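Local structure of iron transport multicopper oxidase FET3 (Saccharomyces cerevisiae, 1ZPU) at residues 241-246 with 276-281; 204-209 with 248-253; 130-135 with 185-190. The protein oxidises ferrous to ferric iron with four bound copper ions, reducing oxygen to water, so that the permease FTR1 can import the iron into yeast cells. One frame throughout, in Å; residues are numbered along the deposited sequence.

Contact 1: residues 241-246 with 276-281; sequences HTKNDT and MVYNKT. With NAG (2-acetamido-2-deoxy-beta-D-glucopyranose), chain B.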
loop_
_atom_site.group_PDB
_atom_site.type_symbol
_atom_site.label_atom_id
_atom_site.label_comp_id
_atom_site.label_asym_id
_atom_site.label_seq_id
_atom_site.Cartn_x
_atom_site.Cartn_y
_atom_site.Cartn_z
ATOM N N HIS A 241 -2.383 19.217 19.754
ATOM C CA HIS A 241 -1.982 20.369 20.542
ATOM C C HIS A 241 -1.671 19.942 21.972
ATOM O O HIS A 241 -2.508 19.328 22.652
ATOM C CB HIS A 241 -3.034 21.487 20.493
ATOM C CG HIS A 241 -2.548 22.804 21.041
ATOM N ND1 HIS A 241 -1.573 23.562 20.422
ATOM C CD2 HIS A 241 -2.920 23.504 22.141
ATOM C CE1 HIS A 241 -1.354 24.661 21.122
ATOM N NE2 HIS A 241 -2.164 24.655 22.166
ATOM N N THR A 242 -0.459 20.277 22.410
ATOM C CA THR A 242 0.055 19.861 23.707
ATOM C C THR A 242 -0.474 20.741 24.845
ATOM O O THR A 242 -0.859 21.890 24.624
ATOM C CB THR A 242 1.609 19.823 23.701
ATOM O OG1 THR A 242 2.127 21.135 23.475
ATOM C CG2 THR A 242 2.125 18.893 22.597
ATOM N N LYS A 243 -0.480 20.177 26.053
ATOM C CA LYS A 243 -1.017 20.805 27.250
ATOM C C LYS A 243 -0.075 21.851 27.828
ATOM O O LYS A 243 1.080 21.932 27.427
ATOM C CB LYS A 243 -1.279 19.728 28.305
ATOM C CG LYS A 243 -1.946 18.495 27.755
ATOM C CD LYS A 243 -2.862 17.803 28.751
ATOM C CE LYS A 243 -3.712 16.766 28.004
ATOM N NZ LYS A 243 -4.948 16.297 28.722
ATOM N N ASN A 244 -0.573 22.642 28.782
ATOM C CA ASN A 244 0.231 23.678 29.420
ATOM C C ASN A 244 1.169 23.164 30.507
ATOM O O ASN A 244 2.178 23.805 30.808
ATOM C CB ASN A 244 -0.649 24.821 29.929
ATOM C CG ASN A 244 -1.186 25.676 28.796
ATOM O OD1 ASN A 244 -0.878 25.425 27.628
ATOM N ND2 ASN A 244 -1.996 26.684 29.129
ATOM N N ASP A 245 0.850 22.005 31.079
ATOM C CA ASP A 245 1.664 21.422 32.144
ATOM C C ASP A 245 2.826 20.555 31.653
ATOM O O ASP A 245 2.659 19.640 30.835
ATOM C CB ASP A 245 0.791 20.605 33.083
ATOM C CG ASP A 245 -0.181 21.455 33.853
ATOM O OD1 ASP A 245 -1.364 21.051 33.933
ATOM O OD2 ASP A 245 0.230 22.521 34.378
ATOM N N THR A 246 4.003 20.844 32.186
ATOM C CA THR A 246 5.178 20.014 31.974
ATOM C C THR A 246 5.299 19.023 33.141
ATOM O O THR A 246 6.367 18.499 33.424
ATOM C CB THR A 246 6.432 20.913 31.797
ATOM O OG1 THR A 246 6.278 21.659 30.583
ATOM C CG2 THR A 246 7.729 20.101 31.694
ATOM N N MET A 276 4.982 9.936 25.182
ATOM C CA MET A 276 4.948 11.377 24.983
ATOM C C MET A 276 5.483 12.054 26.256
ATOM O O MET A 276 4.823 12.067 27.310
ATOM C CB MET A 276 3.538 11.847 24.644
ATOM C CG MET A 276 3.461 13.280 24.209
ATOM S SD MET A 276 1.780 13.658 23.722
ATOM C CE MET A 276 1.813 15.446 23.659
ATOM N N VAL A 277 6.695 12.594 26.139
ATOM C CA VAL A 277 7.446 13.091 27.282
ATOM C C VAL A 277 7.443 14.620 27.378
ATOM O O VAL A 277 8.069 15.306 26.575
ATOM C CB VAL A 277 8.911 12.575 27.267
ATOM C CG1 VAL A 277 9.639 13.038 28.490
ATOM C CG2 VAL A 277 8.962 11.058 27.179
ATOM N N TYR A 278 6.735 15.145 28.371
ATOM C CA TYR A 278 6.756 16.568 28.656
ATOM C C TYR A 278 7.884 16.841 29.630
ATOM O O TYR A 278 8.486 17.903 29.598
ATOM C CB TYR A 278 5.436 17.028 29.283
ATOM C CG TYR A 278 4.250 17.184 28.352
ATOM C CD1 TYR A 278 3.616 16.075 27.798
ATOM C CD2 TYR A 278 3.723 18.443 28.080
ATOM C CE1 TYR A 278 2.520 16.219 26.970
ATOM C CE2 TYR A 278 2.617 18.598 27.257
ATOM C CZ TYR A 278 2.022 17.484 26.706
ATOM O OH TYR A 278 0.927 17.635 25.891
ATOM N N ASN A 279 8.151 15.874 30.502
ATOM C CA ASN A 279 9.141 16.022 31.559
ATOM C C ASN A 279 10.130 14.857 31.540
ATOM O O ASN A 279 9.767 13.706 31.788
ATOM C CB ASN A 279 8.447 16.127 32.916
ATOM C CG ASN A 279 9.397 16.470 34.033
ATOM O OD1 ASN A 279 10.611 16.302 33.909
ATOM N ND2 ASN A 279 8.841 16.983 35.131
ATOM N N LYS A 280 11.383 15.171 31.235
ATOM C CA LYS A 280 12.412 14.153 31.005
ATOM C C LYS A 280 12.761 13.376 32.255
ATOM O O LYS A 280 13.430 12.350 32.198
ATOM C CB LYS A 280 13.677 14.794 30.445
ATOM C CG LYS A 280 13.573 15.152 28.971
ATOM C CD LYS A 280 14.891 14.887 28.235
ATOM C CE LYS A 280 15.963 15.866 28.668
ATOM N NZ LYS A 280 15.418 17.261 28.644
ATOM N N THR A 281 12.263 13.858 33.382
ATOM C CA THR A 281 12.721 13.417 34.666
ATOM C C THR A 281 11.587 12.704 35.405
ATOM O O THR A 281 11.820 11.944 36.345
ATOM C CB THR A 281 13.297 14.652 35.354
ATOM O OG1 THR A 281 14.672 14.424 35.649
ATOM C CG2 THR A 281 12.520 15.074 36.556
HETATM C C1 NAG B . 9.556 16.766 36.366
HETATM C C2 NAG B . 9.692 18.175 36.947
HETATM C C3 NAG B . 10.298 18.105 38.340
HETATM C C4 NAG B . 9.420 17.215 39.218
HETATM C C5 NAG B . 9.301 15.852 38.540
HETATM C C6 NAG B . 8.396 14.892 39.286
HETATM C C7 NAG B . 9.986 20.140 35.559
HETATM C C8 NAG B . 10.820 21.372 35.754
HETATM N N2 NAG B . 10.493 19.025 36.089
HETATM O O3 NAG B . 10.432 19.406 38.870
HETATM O O4 NAG B . 9.996 17.066 40.496
HETATM O O5 NAG B . 8.769 15.997 37.247
HETATM O O6 NAG B . 8.682 13.611 38.778
HETATM O O7 NAG B . 8.905 20.198 34.945
#
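Tyr-278 reaches across to 241-246 with its phenol, and the polar part of the contact centres on OH. Lys-243 N donates to Tyr-278 OH over 2.9 Å in a nearly straight bond, 165° at the hydrogen, and the same oxygen is hydrogen-bonded to His-208, in the turn that follows strand 201-205. A second, weak bond runs from Asn-279 ND2 to Thr-246 O at 3.4 Å.

Carbon atoms pack round the phenol's hydroxyl end. Thr-242 brings CB up to it, and Lys-243 sends its aliphatic CG past the hydroxyl at about a right angle, before NZ goes off to bond Asp-207 O. The apolar pair is Thr-242 CG2 with the methyl Met-276 CE, at 3.6 Å; the methionine gets there on a fully extended chain. Here the loop after strand 235-241 of one sheet of the second cupredoxin domain meets the end of strand 271-277 of the other.

A covalent bond anchors the sugar beside the contact: Asn-279 ND2 carries an N-linked GlcNAc on C1, at a site known to be glycosylated. Asn-279 OD1 accepts from the backbone Thr-281 N at 3.0 Å, an Asx turn. The methyl Thr-281 CG2 lies 3.4 Å from the sugar C1.

Contact 2: residues 204-209 with 248-253; sequences WIEDHE and KNFAIM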
loop_
_atom_site.group_PDB
_atom_site.type_symbol
_atom_site.label_atom_id
_atom_site.label_comp_id
_atom_site.label_asym_id
_atom_site.label_seq_id
_atom_site.Cartn_x
_atom_site.Cartn_y
_atom_site.Cartn_z
ATOM N N TRP A 204 -3.716 5.704 19.354
ATOM C CA TRP A 204 -4.204 6.816 20.164
ATOM C C TRP A 204 -3.178 7.333 21.166
ATOM O O TRP A 204 -2.213 6.637 21.498
ATOM C CB TRP A 204 -5.505 6.452 20.882
ATOM C CG TRP A 204 -5.387 5.477 22.024
ATOM C CD1 TRP A 204 -5.315 5.782 23.347
ATOM C CD2 TRP A 204 -5.373 4.038 21.943
ATOM N NE1 TRP A 204 -5.259 4.630 24.104
ATOM C CE2 TRP A 204 -5.293 3.546 23.268
ATOM C CE3 TRP A 204 -5.419 3.121 20.881
ATOM C CZ2 TRP A 204 -5.263 2.181 23.562
ATOM C CZ3 TRP A 204 -5.381 1.760 21.173
ATOM C CH2 TRP A 204 -5.303 1.304 22.507
ATOM N N ILE A 205 -3.418 8.554 21.646
ATOM C CA ILE A 205 -2.548 9.217 22.601
ATOM C C ILE A 205 -3.367 9.496 23.859
ATOM O O ILE A 205 -4.387 10.175 23.795
ATOM C CB ILE A 205 -2.004 10.536 22.015
ATOM C CG1 ILE A 205 -1.296 10.270 20.687
ATOM C CG2 ILE A 205 -1.070 11.222 22.984
ATOM C CD1 ILE A 205 -0.960 11.525 19.907
ATOM N N GLU A 206 -2.923 8.956 24.991
ATOM C CA GLU A 206 -3.562 9.188 26.280
ATOM C C GLU A 206 -3.823 10.669 26.495
ATOM O O GLU A 206 -2.909 11.487 26.337
ATOM C CB GLU A 206 -2.692 8.633 27.404
ATOM C CG GLU A 206 -3.243 8.851 28.784
ATOM C CD GLU A 206 -2.260 8.481 29.879
ATOM O OE1 GLU A 206 -2.579 8.736 31.061
ATOM O OE2 GLU A 206 -1.172 7.951 29.571
ATOM N N ASP A 207 -5.084 10.991 26.814
ATOM C CA ASP A 207 -5.543 12.354 27.131
ATOM C C ASP A 207 -5.258 13.436 26.091
ATOM O O ASP A 207 -5.232 14.618 26.431
ATOM C CB ASP A 207 -4.996 12.806 28.484
ATOM C CG ASP A 207 -5.741 12.195 29.627
ATOM O OD1 ASP A 207 -5.140 11.380 30.381
ATOM O OD2 ASP A 207 -6.944 12.518 29.748
ATOM N N HIS A 208 -5.042 13.045 24.839
ATOM C CA HIS A 208 -4.855 14.011 23.765
ATOM C C HIS A 208 -5.761 13.681 22.595
ATOM O O HIS A 208 -5.712 12.584 22.049
ATOM C CB HIS A 208 -3.411 14.015 23.259
ATOM C CG HIS A 208 -2.418 14.623 24.201
ATOM N ND1 HIS A 208 -2.057 14.034 25.392
ATOM C CD2 HIS A 208 -1.663 15.741 24.093
ATOM C CE1 HIS A 208 -1.149 14.779 25.994
ATOM N NE2 HIS A 208 -0.898 15.824 25.228
ATOM N N GLU A 209 -6.575 14.641 22.190
ATOM C CA GLU A 209 -7.376 14.491 20.984
ATOM C C GLU A 209 -6.515 14.658 19.742
ATOM O O GLU A 209 -5.449 15.279 19.793
ATOM C CB GLU A 209 -8.517 15.509 20.974
ATOM C CG GLU A 209 -9.766 14.995 21.662
ATOM C CD GLU A 209 -10.802 16.070 21.926
ATOM O OE1 GLU A 209 -10.620 17.222 21.462
ATOM O OE2 GLU A 209 -11.804 15.750 22.604
ATOM N N LYS A 248 3.371 16.011 33.778
ATOM C CA LYS A 248 3.089 14.590 33.556
ATOM C C LYS A 248 3.494 14.104 32.164
ATOM O O LYS A 248 3.506 14.873 31.210
ATOM C CB LYS A 248 1.602 14.322 33.768
ATOM C CG LYS A 248 1.265 12.855 33.896
ATOM C CD LYS A 248 -0.163 12.584 33.459
ATOM C CE LYS A 248 -0.555 11.138 33.727
ATOM N NZ LYS A 248 -0.806 10.940 35.187
ATOM N N ASN A 249 3.823 12.822 32.053
ATOM C CA ASN A 249 4.031 12.202 30.737
ATOM C C ASN A 249 2.864 11.306 30.315
ATOM O O ASN A 249 2.142 10.751 31.141
ATOM C CB ASN A 249 5.352 11.423 30.658
ATOM C CG ASN A 249 6.572 12.300 30.877
ATOM O OD1 ASN A 249 6.697 13.374 30.302
ATOM N ND2 ASN A 249 7.479 11.837 31.723
ATOM N N PHE A 250 2.693 11.162 29.010
ATOM C CA PHE A 250 1.525 10.488 28.462
ATOM C C PHE A 250 1.894 9.347 27.528
ATOM O O PHE A 250 2.922 9.378 26.861
ATOM C CB PHE A 250 0.665 11.494 27.722
ATOM C CG PHE A 250 0.114 12.567 28.593
ATOM C CD1 PHE A 250 0.852 13.717 28.859
ATOM C CD2 PHE A 250 -1.157 12.444 29.148
ATOM C CE1 PHE A 250 0.338 14.712 29.654
ATOM C CE2 PHE A 250 -1.675 13.441 29.940
ATOM C CZ PHE A 250 -0.924 14.576 30.190
ATOM N N ALA A 251 1.035 8.342 27.485
ATOM C CA ALA A 251 1.294 7.148 26.696
ATOM C C ALA A 251 0.853 7.326 25.243
ATOM O O ALA A 251 -0.273 7.769 24.982
ATOM C CB ALA A 251 0.581 5.978 27.314
ATOM N N ILE A 252 1.754 7.019 24.310
ATOM C CA ILE A 252 1.429 6.891 22.888
ATOM C C ILE A 252 1.168 5.404 22.671
ATOM O O ILE A 252 2.031 4.569 22.915
ATOM C CB ILE A 252 2.598 7.345 21.975
ATOM C CG1 ILE A 252 2.964 8.807 22.215
ATOM C CG2 ILE A 252 2.262 7.115 20.494
ATOM C CD1 ILE A 252 4.318 9.167 21.662
ATOM N N MET A 253 -0.031 5.076 22.220
ATOM C CA MET A 253 -0.502 3.701 22.243
ATOM C C MET A 253 -0.793 3.157 20.851
ATOM O O MET A 253 -1.493 3.788 20.066
ATOM C CB MET A 253 -1.762 3.651 23.092
ATOM C CG MET A 253 -1.958 2.332 23.799
ATOM S SD MET A 253 -0.936 2.102 25.263
ATOM C CE MET A 253 -0.294 3.739 25.445
#
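Trp-204 lays one face of its indole against Met-253. Met-253 CB sits 3.7 Å from the centroid of the five-membered ring, a CH-pi contact 18° off the normal, while CG packs over the six-membered ring; SD lies farther off and oblique, a looser Met-aromatic contact. At the other end of the contact His-208 points CE1 at the face of Phe-250, an edge-to-face pair with centroids 4.8 Å apart and planes at 82°. The opposite face of the phenyl carries the aliphatic Lys-248 CD, 3.8 Å above its plane.

These side chains hang on two antiparallel strands, 201-205 and 250-256, inside one sheet of the cupredoxin sandwich. Trp-204 and Met-253 form a hydrogen-bonded pair, and Glu-206 N goes on to Ala-251 O at 2.9 Å.

Farther out, a type II turn from Ile-205 to His-208 folds the chain back. Glu-206 stretches out, CG anti to the backbone N (chi1 178°), and its OE2 takes the amide Ala-251 N at 3.1 Å on the anti side, extending the pairing with a carboxylate. The imidazole is fixed from both nitrogens: His-208 ND1 donates to Glu-206 O at 2.8 Å, nearly in the ring plane, and NE2 is hydrogen-bonded to Tyr-278.

Contact 3: residues 130-135 with 185-190; sequences DYDEEL and DTTYLL. With NAG (2-acetamido-2-deoxy-beta-D-glucopyranose), chain G.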
loop_
_atom_site.group_PDB
_atom_site.type_symbol
_atom_site.label_atom_id
_atom_site.label_comp_id
_atom_site.label_asym_id
_atom_site.label_seq_id
_atom_site.Cartn_x
_atom_site.Cartn_y
_atom_site.Cartn_z
ATOM N N ASP A 130 -2.459 25.771 10.369
ATOM C CA ASP A 130 -1.254 26.220 11.060
ATOM C C ASP A 130 -0.754 25.173 12.027
ATOM O O ASP A 130 -1.549 24.474 12.667
ATOM C CB ASP A 130 -1.542 27.481 11.863
ATOM C CG ASP A 130 -1.594 28.722 11.004
ATOM O OD1 ASP A 130 -1.431 28.605 9.765
ATOM O OD2 ASP A 130 -1.798 29.825 11.572
ATOM N N TYR A 131 0.569 25.083 12.141
ATOM C CA TYR A 131 1.219 24.237 13.129
ATOM C C TYR A 131 2.618 24.770 13.428
ATOM O O TYR A 131 3.222 25.455 12.598
ATOM C CB TYR A 131 1.276 22.786 12.655
ATOM C CG TYR A 131 1.955 22.629 11.324
ATOM C CD1 TYR A 131 3.349 22.527 11.233
ATOM C CD2 TYR A 131 1.210 22.591 10.148
ATOM C CE1 TYR A 131 3.981 22.389 10.001
ATOM C CE2 TYR A 131 1.831 22.445 8.910
ATOM C CZ TYR A 131 3.214 22.347 8.848
ATOM O OH TYR A 131 3.824 22.216 7.625
ATOM N N ASP A 132 3.126 24.439 14.610
ATOM C CA ASP A 132 4.396 24.956 15.087
ATOM C C ASP A 132 5.556 24.048 14.741
ATOM O O ASP A 132 6.636 24.520 14.395
ATOM C CB ASP A 132 4.331 25.133 16.596
ATOM C CG ASP A 132 3.195 26.044 17.027
ATOM O OD1 ASP A 132 3.165 27.218 16.583
ATOM O OD2 ASP A 132 2.336 25.571 17.805
ATOM N N GLU A 133 5.329 22.743 14.858
ATOM C CA GLU A 133 6.346 21.723 14.605
ATOM C C GLU A 133 5.708 20.587 13.858
ATOM O O GLU A 133 4.483 20.453 13.829
ATOM C CB GLU A 133 6.900 21.142 15.908
ATOM C CG GLU A 133 7.408 22.157 16.943
ATOM C CD GLU A 133 8.798 22.652 16.635
ATOM O OE1 GLU A 133 9.503 21.951 15.864
ATOM O OE2 GLU A 133 9.178 23.723 17.168
ATOM N N GLU A 134 6.547 19.734 13.283
ATOM C CA GLU A 134 6.066 18.583 12.539
ATOM C C GLU A 134 7.002 17.362 12.636
ATOM O O GLU A 134 8.225 17.500 12.753
ATOM C CB GLU A 134 5.835 18.985 11.091
ATOM C CG GLU A 134 7.036 19.633 10.438
ATOM C CD GLU A 134 7.104 19.321 8.950
ATOM O OE1 GLU A 134 7.111 18.104 8.600
ATOM O OE2 GLU A 134 7.143 20.288 8.142
ATOM N N LEU A 135 6.407 16.171 12.605
ATOM C CA LEU A 135 7.139 14.895 12.622
ATOM C C LEU A 135 6.267 13.782 12.052
ATOM O O LEU A 135 5.095 13.992 11.734
ATOM C CB LEU A 135 7.548 14.509 14.045
ATOM C CG LEU A 135 6.457 14.016 15.000
ATOM C CD1 LEU A 135 7.059 13.145 16.077
ATOM C CD2 LEU A 135 5.715 15.180 15.588
ATOM N N ASP A 185 2.062 23.622 25.195
ATOM C CA ASP A 185 1.282 24.580 24.403
ATOM C C ASP A 185 1.815 24.726 22.977
ATOM O O ASP A 185 2.153 25.812 22.522
ATOM C CB ASP A 185 1.222 25.949 25.108
ATOM C CG ASP A 185 0.328 26.945 24.381
ATOM O OD1 ASP A 185 -0.752 26.528 23.902
ATOM O OD2 ASP A 185 0.704 28.137 24.273
ATOM N N THR A 186 1.901 23.612 22.275
ATOM C CA THR A 186 2.446 23.603 20.925
ATOM C C THR A 186 1.584 22.717 20.034
ATOM O O THR A 186 1.127 21.652 20.449
ATOM C CB THR A 186 3.932 23.162 20.918
ATOM O OG1 THR A 186 4.690 24.030 21.770
ATOM C CG2 THR A 186 4.518 23.211 19.527
ATOM N N THR A 187 1.329 23.186 18.824
ATOM C CA THR A 187 0.596 22.404 17.850
ATOM C C THR A 187 1.595 21.651 16.984
ATOM O O THR A 187 2.429 22.261 16.307
ATOM C CB THR A 187 -0.300 23.285 16.954
ATOM O OG1 THR A 187 -1.313 23.915 17.750
ATOM C CG2 THR A 187 -0.969 22.450 15.863
ATOM N N TYR A 188 1.509 20.323 17.015
ATOM C CA TYR A 188 2.365 19.462 16.203
ATOM C C TYR A 188 1.593 18.898 15.036
ATOM O O TYR A 188 0.454 18.445 15.196
ATOM C CB TYR A 188 2.917 18.313 17.039
ATOM C CG TYR A 188 3.999 18.727 17.992
ATOM C CD1 TYR A 188 3.685 19.282 19.237
ATOM C CD2 TYR A 188 5.345 18.575 17.656
ATOM C CE1 TYR A 188 4.701 19.668 20.126
ATOM C CE2 TYR A 188 6.358 18.960 18.526
ATOM C CZ TYR A 188 6.032 19.502 19.755
ATOM O OH TYR A 188 7.030 19.879 20.618
ATOM N N LEU A 189 2.200 18.933 13.855
ATOM C CA LEU A 189 1.687 18.159 12.726
ATOM C C LEU A 189 2.308 16.753 12.788
ATOM O O LEU A 189 3.520 16.570 12.636
ATOM C CB LEU A 189 1.973 18.853 11.393
ATOM C CG LEU A 189 1.287 18.265 10.154
ATOM C CD1 LEU A 189 -0.158 18.694 10.073
ATOM C CD2 LEU A 189 2.011 18.650 8.883
ATOM N N LEU A 190 1.460 15.769 13.046
ATOM C CA LEU A 190 1.910 14.419 13.257
ATOM C C LEU A 190 1.450 13.562 12.081
ATOM O O LEU A 190 0.248 13.358 11.887
ATOM C CB LEU A 190 1.329 13.922 14.586
ATOM C CG LEU A 190 1.944 12.737 15.322
ATOM C CD1 LEU A 190 1.219 12.530 16.629
ATOM C CD2 LEU A 190 1.854 11.494 14.500
HETATM C C1 NAG G . 11.166 13.844 11.546
HETATM C C2 NAG G . 10.633 14.656 10.376
HETATM C C3 NAG G . 11.380 15.981 10.271
HETATM C C4 NAG G . 11.443 16.750 11.587
HETATM C C5 NAG G . 11.811 15.814 12.735
HETATM C C6 NAG G . 11.584 16.483 14.083
HETATM C C7 NAG G . 9.780 13.412 8.457
HETATM C C8 NAG G . 10.143 12.559 7.275
HETATM N N2 NAG G . 10.801 13.946 9.121
HETATM O O3 NAG G . 10.783 16.769 9.268
HETATM O O4 NAG G . 12.480 17.695 11.475
HETATM O O5 NAG G . 11.040 14.633 12.711
HETATM O O6 NAG G . 11.884 15.557 15.101
HETATM O O7 NAG G . 8.602 13.592 8.778
#
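Two neighbouring parallel strands of the six-stranded sheet in the second cupredoxin domain, 133-142 and 187-194, begin side by side here, their short segments at 25° to each other. The regular pairing is carried by Leu-189, which donates N to Glu-133 O at 2.7 Å and takes Leu-135 N on its own carbonyl. Where the strands begin, Thr-187 O accepts twice, from Asp-132 N at 2.8 Å and from Glu-133 N at 3.3 Å. Asp-132 closes the exchange: its carboxylate OD2 uses the anti lone pair to take the amide Thr-187 N at 2.8 Å, almost straight.

On the face bearing Leu-189, that leucine lies against the Tyr-131 ring. Leu-189 CB stands 3.9 Å from the ring centroid, 16° off the normal and shifted toward the rim at CG, while Leu-189 CD2 lies under the phenol end, near Tyr-131 CE2. Tyr-131 CG sits between the backbone N and the carbonyl carbon (chi1 56°), which swings the ring back over the neighbouring strand. With an alanine here the ring over Leu-189 is gone, which would probably leave that side chain less well packed and freer to turn. On the same face, Glu-134 OE1 forms a salt bridge with Arg-191.

On the opposite face, Glu-133 and Tyr-188 run side by side, Glu-133 CB 3.5 Å from Tyr-188 CE2, and Leu-135 CD2 meets the same ring at CD2. Sugars of a glycan lie beside Glu-134 and Leu-135. Parallel pairing of the first strand with a later one within a mixed sheet is characteristic of the Greek-key beta sandwich of cupredoxins.

Overall arrangement
All three contacts belong to the second cupredoxin domain, away from the copper sites. Contact 2 is the buried one, within a single sheet, and relies on antiparallel pairing and aromatic packing. Contact 3 holds the other sheet by parallel pairing and is partly buried, with acidic residues and sugars at its margin. Contact 1, also partly buried, is mostly loop: one firm bond to a phenol hydroxyl and one weak bond from the glycosylated asparagine stand where strands would pair. It bridges its neighbours, since Met-276 N probably bonds Phe-250 O of contact 2 and His-241 ND1 bonds Thr-187 OG1 of contact 3. Contacts 2 and 3 meet directly in the sandwich interior through Ile-205 and Leu-190.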